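Local coordinates for PmbA-related protein (PDB 1VL4) that may act as a metallopeptidase of the U62 (PmbA/TldD) family, at residues A[66-70]-A[71-75]; A[308-312]-A[313-317]. One frame throughout, in Å; residues are numbered along the deposited sequence.

Overall arrangement
Both contacts are tight beta hairpins, each closed by a two-residue type I' turn with glycine as the second central residue. Starting from the N terminus, the chain first reaches contact 1, where strand 51-69 turns back into strand 72-78. Within this chain, strand 72-78 is the edge of the antiparallel sheet that also holds strands 32-48, 148-167, 172-188 and 194-202. Contact 2 comes much later, where strand 307-311 turns into the short strand 314-315 at one border of a separate mixed sheet. The two loops lie in series and neither encloses the other. The centres of contacts 1 and 2 are about 35 Å apart, their nearest atoms about 22 Å. They belong to domain 1 and the C-terminal domain respectively.

Contact 1: residues A[66-70]-A[71-75]; sequences KVLKD and GKTGT
Val67 and Gly74 face each other as a hydrogen-bonded antiparallel pair, and Lys69 and Lys72 form the next one. Each pair is held by two backbone bonds. Val67 N gives a straight bond to Gly74 O (2.8 Å), and Lys69 N gives another to Lys72 O (2.8 Å). The closing bond, from Lys72 N to Lys69 O, is 3.0 Å long, and its donor sits well above the carbonyl plane. This is a two-residue beta hairpin with a type I' turn, Asp70 and Gly71 both having positive phi. A CB on Gly71 would collide with Asp70 O.

The apolar contacts lie on the face of Lys66, Leu68 and Thr73. Leu68 CD1 leans across to Thr73 CG2 at 3.8 Å. Lys66 CG lies 4.0 Å from Thr73 CB.

A water adds a polar link on this face. The Lys66 chain starts with CG anti to the backbone N and bends at chi3 (-90°), which carries NZ round to the water at 2.8 Å. Thr73 OG1 meets the same water at 3.0 Å. An alanine in place of Lys66 would probably leave this water without its ammonium donor and Thr73 CB without its aliphatic cover.

Val67 points to the other face, against Phe88, Ala91 and Leu92 of helix 84-93. Strand 51-69 continues the sheet through backbone bonds from Lys66 and Leu68 to Gln34 and Glu32. On the outer strand, Thr75 N bonds Tyr55 OH of the second subunit.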
loop_
_atom_site.group_PDB
_atom_site.type_symbol
_atom_site.label_atom_id
_atom_site.label_comp_id
_atom_site.label_asym_id
_atom_site.label_seq_id
_atom_site.Cartn_x
_atom_site.Cartn_y
_atom_site.Cartn_z
ATOM N N LYS A 66 18.354 3.346 -17.369
ATOM C CA LYS A 66 19.119 2.175 -16.958
ATOM C C LYS A 66 20.336 1.972 -17.878
ATOM O O LYS A 66 20.179 1.908 -19.114
ATOM C CB LYS A 66 18.230 0.954 -16.978
ATOM C CG LYS A 66 18.858 -0.338 -16.471
ATOM C CD LYS A 66 17.823 -1.439 -16.471
ATOM C CE LYS A 66 17.039 -1.530 -15.158
ATOM N NZ LYS A 66 16.114 -2.714 -15.137
ATOM N N VAL A 67 21.513 1.873 -17.276
ATOM C CA VAL A 67 22.767 1.682 -18.026
ATOM C C VAL A 67 23.292 0.259 -17.784
ATOM O O VAL A 67 23.293 -0.207 -16.630
ATOM C CB VAL A 67 23.805 2.689 -17.611
ATOM C CG1 VAL A 67 25.143 2.375 -18.239
ATOM C CG2 VAL A 67 23.343 4.109 -17.985
ATOM N N LEU A 68 23.748 -0.392 -18.869
ATOM C CA LEU A 68 24.152 -1.820 -18.877
ATOM C C LEU A 68 25.619 -1.880 -19.260
ATOM O O LEU A 68 26.010 -1.341 -20.271
ATOM C CB LEU A 68 23.299 -2.594 -19.831
ATOM C CG LEU A 68 23.607 -4.072 -20.074
ATOM C CD1 LEU A 68 23.343 -4.901 -18.837
ATOM C CD2 LEU A 68 22.729 -4.545 -21.231
ATOM N N LYS A 69 26.443 -2.432 -18.380
ATOM C CA LYS A 69 27.862 -2.639 -18.656
ATOM C C LYS A 69 28.293 -3.998 -18.119
ATOM O O LYS A 69 28.191 -4.243 -16.936
ATOM C CB LYS A 69 28.707 -1.561 -18.016
ATOM C CG LYS A 69 30.143 -1.488 -18.535
ATOM C CD LYS A 69 30.910 -0.430 -17.771
ATOM C CE LYS A 69 32.354 -0.239 -18.225
ATOM N NZ LYS A 69 33.077 0.627 -17.245
ATOM N N ASP A 70 28.742 -4.881 -19.013
ATOM C CA ASP A 70 29.283 -6.201 -18.668
ATOM C C ASP A 70 28.250 -6.978 -17.903
ATOM O O ASP A 70 28.573 -7.614 -16.905
ATOM C CB ASP A 70 30.575 -6.113 -17.841
ATOM C CG ASP A 70 31.736 -5.493 -18.605
ATOM O OD1 ASP A 70 31.838 -5.748 -19.826
ATOM O OD2 ASP A 70 32.544 -4.760 -17.974
ATOM N N GLY A 71 27.005 -6.855 -18.339
ATOM C CA GLY A 71 25.906 -7.580 -17.755
ATOM C C GLY A 71 25.388 -7.050 -16.427
ATOM O O GLY A 71 24.479 -7.635 -15.892
ATOM N N LYS A 72 25.982 -5.974 -15.920
ATOM C CA LYS A 72 25.538 -5.308 -14.712
ATOM C C LYS A 72 24.737 -4.068 -15.120
ATOM O O LYS A 72 25.084 -3.422 -16.126
ATOM C CB LYS A 72 26.734 -4.885 -13.891
ATOM C CG LYS A 72 27.342 -5.982 -13.063
ATOM C CD LYS A 72 28.508 -5.435 -12.283
ATOM C CE LYS A 72 29.607 -6.491 -12.148
ATOM N NZ LYS A 72 30.566 -6.094 -11.091
ATOM N N THR A 73 23.651 -3.780 -14.373
ATOM C CA THR A 73 22.857 -2.536 -14.535
ATOM C C THR A 73 22.992 -1.502 -13.386
ATOM O O THR A 73 23.403 -1.803 -12.260
ATOM C CB THR A 73 21.430 -2.819 -14.763
ATOM O OG1 THR A 73 20.877 -3.546 -13.652
ATOM C CG2 THR A 73 21.247 -3.628 -15.995
ATOM N N GLY A 74 22.757 -0.249 -13.753
ATOM C CA GLY A 74 22.755 0.899 -12.830
ATOM C C GLY A 74 21.518 1.679 -13.247
ATOM O O GLY A 74 21.272 1.868 -14.448
ATOM N N THR A 75 20.671 2.080 -12.293
ATOM C CA THR A 75 19.353 2.679 -12.636
ATOM C C THR A 75 19.067 3.951 -11.809
ATOM O O THR A 75 19.235 3.907 -10.578
ATOM C CB THR A 75 18.218 1.647 -12.405
ATOM O OG1 THR A 75 18.520 0.428 -13.088
ATOM C CG2 THR A 75 16.827 2.157 -12.901
HETATM O O HOH W 1 17.903 -4.150 -13.585
#

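Contact 2: residues A[308-312]-A[313-317]; sequences FVLEN and GVLKT
Leu310 and Leu315 form a non-hydrogen-bonded antiparallel pair, with backbone bonds from Lys316 N to Val309 O (2.9 Å) on one flank and between Glu311 and Val314 on the other. The motif is a two-residue beta hairpin with a type I' turn at Asn312 and Gly313. Glu311 N bonds Val314 O, and Val314 N returns a bond to Glu311 O from far above the carbonyl plane. Both turn residues have positive phi, and a CB on Gly313 would run into Asn312 O. On the far side of the hairpin, Val309 and Leu310 both face Ile282 in a classic beta bulge. The chain turns a corner there.

The two leucines cross at an angle. Leu310 CD1 reaches over to the opposite backbone and lies 3.6 Å from Leu315 CA. It also meets Leu315 CD1 at 3.8 Å. In Leu315, CG anti to the backbone N (chi1 179°) and a chi2 of 71° together bring CD1 near Val309 CG1 as well, at 4.1 Å. The side chains of Val309 and Leu315 run alongside each other. Leu310 touches Phe251 and Leu315 touches Lys270, both in loops. Val309, Leu310 and Leu315 are all buried.

Glu311 and Lys316 meet through their aliphatic parts. The lysine chain bends at chi2 and chi3 and brings CG to 3.7 Å from Glu311 CB. The charged ends stay apart: Glu311 OE1 and Lys316 NZ are 4.3 Å from each other, too far for a salt bridge. Glu311 also packs on Phe308, roughly at right angles to the lysine, and the Phe308 ring makes a cation-pi contact with Lys283. Glu311 CG sits 3.9 Å above the plane of the Phe308 ring, over its centre.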
loop_
_atom_site.group_PDB
_atom_site.type_symbol
_atom_site.label_atom_id
_atom_site.label_comp_id
_atom_site.label_asym_id
_atom_site.label_seq_id
_atom_site.Cartn_x
_atom_site.Cartn_y
_atom_site.Cartn_z
ATOM N N PHE A 308 -1.206 -20.924 -24.024
ATOM C CA PHE A 308 -1.729 -21.671 -22.878
ATOM C C PHE A 308 -0.710 -21.780 -21.736
ATOM O O PHE A 308 0.464 -22.139 -21.922
ATOM C CB PHE A 308 -2.188 -23.064 -23.282
ATOM C CG PHE A 308 -3.381 -23.059 -24.195
ATOM C CD1 PHE A 308 -4.667 -23.010 -23.680
ATOM C CD2 PHE A 308 -3.201 -23.145 -25.570
ATOM C CE1 PHE A 308 -5.724 -23.011 -24.493
ATOM C CE2 PHE A 308 -4.287 -23.169 -26.416
ATOM C CZ PHE A 308 -5.553 -23.089 -25.875
ATOM N N VAL A 309 -1.185 -21.464 -20.546
ATOM C CA VAL A 309 -0.493 -21.863 -19.343
ATOM C C VAL A 309 -0.951 -23.286 -18.941
ATOM O O VAL A 309 -0.125 -24.162 -18.716
ATOM C CB VAL A 309 -0.684 -20.838 -18.212
ATOM C CG1 VAL A 309 0.143 -21.264 -16.975
ATOM C CG2 VAL A 309 -0.218 -19.464 -18.688
ATOM N N LEU A 310 -2.263 -23.492 -18.898
ATOM C CA LEU A 310 -2.849 -24.807 -18.790
ATOM C C LEU A 310 -3.636 -25.076 -20.031
ATOM O O LEU A 310 -4.463 -24.265 -20.454
ATOM C CB LEU A 310 -3.781 -24.868 -17.575
ATOM C CG LEU A 310 -3.322 -25.399 -16.222
ATOM C CD1 LEU A 310 -1.840 -25.330 -15.979
ATOM C CD2 LEU A 310 -4.118 -24.675 -15.103
ATOM N N GLU A 311 -3.358 -26.189 -20.659
ATOM C CA GLU A 311 -4.089 -26.580 -21.817
ATOM C C GLU A 311 -4.689 -27.938 -21.484
ATOM O O GLU A 311 -3.958 -28.927 -21.339
ATOM C CB GLU A 311 -3.193 -26.650 -23.037
ATOM C CG GLU A 311 -4.032 -26.929 -24.318
ATOM C CD GLU A 311 -3.242 -26.838 -25.610
ATOM O OE1 GLU A 311 -2.013 -26.609 -25.549
ATOM O OE2 GLU A 311 -3.864 -26.992 -26.693
ATOM N N ASN A 312 -6.019 -27.967 -21.366
ATOM C CA ASN A 312 -6.745 -29.157 -20.907
ATOM C C ASN A 312 -6.099 -29.715 -19.636
ATOM O O ASN A 312 -5.910 -30.886 -19.505
ATOM C CB ASN A 312 -6.829 -30.229 -21.994
ATOM C CG ASN A 312 -7.376 -29.679 -23.325
ATOM O OD1 ASN A 312 -8.299 -28.879 -23.335
ATOM N ND2 ASN A 312 -6.803 -30.118 -24.438
ATOM N N GLY A 313 -5.780 -28.814 -18.720
ATOM C CA GLY A 313 -5.329 -29.143 -17.405
ATOM C C GLY A 313 -3.844 -29.432 -17.341
ATOM O O GLY A 313 -3.322 -29.589 -16.251
ATOM N N VAL A 314 -3.164 -29.469 -18.489
ATOM C CA VAL A 314 -1.742 -29.792 -18.543
ATOM C C VAL A 314 -0.955 -28.493 -18.465
ATOM O O VAL A 314 -1.250 -27.557 -19.210
ATOM C CB VAL A 314 -1.403 -30.629 -19.804
ATOM C CG1 VAL A 314 0.096 -30.901 -19.917
ATOM C CG2 VAL A 314 -2.188 -31.956 -19.811
ATOM N N LEU A 315 0.009 -28.417 -17.532
ATOM C CA LEU A 315 0.880 -27.263 -17.456
ATOM C C LEU A 315 1.916 -27.235 -18.632
ATOM O O LEU A 315 2.810 -28.096 -18.737
ATOM C CB LEU A 315 1.593 -27.221 -16.100
ATOM C CG LEU A 315 2.570 -26.073 -15.876
ATOM C CD1 LEU A 315 1.880 -24.732 -15.720
ATOM C CD2 LEU A 315 3.465 -26.361 -14.652
ATOM N N LYS A 316 1.805 -26.202 -19.470
ATOM C CA LYS A 316 2.572 -26.081 -20.702
ATOM C C LYS A 316 3.788 -25.233 -20.561
ATOM O O LYS A 316 4.734 -25.502 -21.238
ATOM C CB LYS A 316 1.737 -25.486 -21.851
ATOM C CG LYS A 316 0.393 -26.169 -22.055
ATOM C CD LYS A 316 0.535 -27.678 -22.292
ATOM C CE LYS A 316 1.209 -27.962 -23.609
ATOM N NZ LYS A 316 0.998 -29.369 -24.060
ATOM N N THR A 317 3.749 -24.160 -19.771
ATOM C CA THR A 317 4.921 -23.259 -19.681
ATOM C C THR A 317 4.814 -22.449 -18.435
ATOM O O THR A 317 3.707 -22.228 -17.947
ATOM C CB THR A 317 4.987 -22.247 -20.894
ATOM O OG1 THR A 317 6.156 -21.401 -20.811
ATOM C CG2 THR A 317 3.740 -21.361 -20.949
#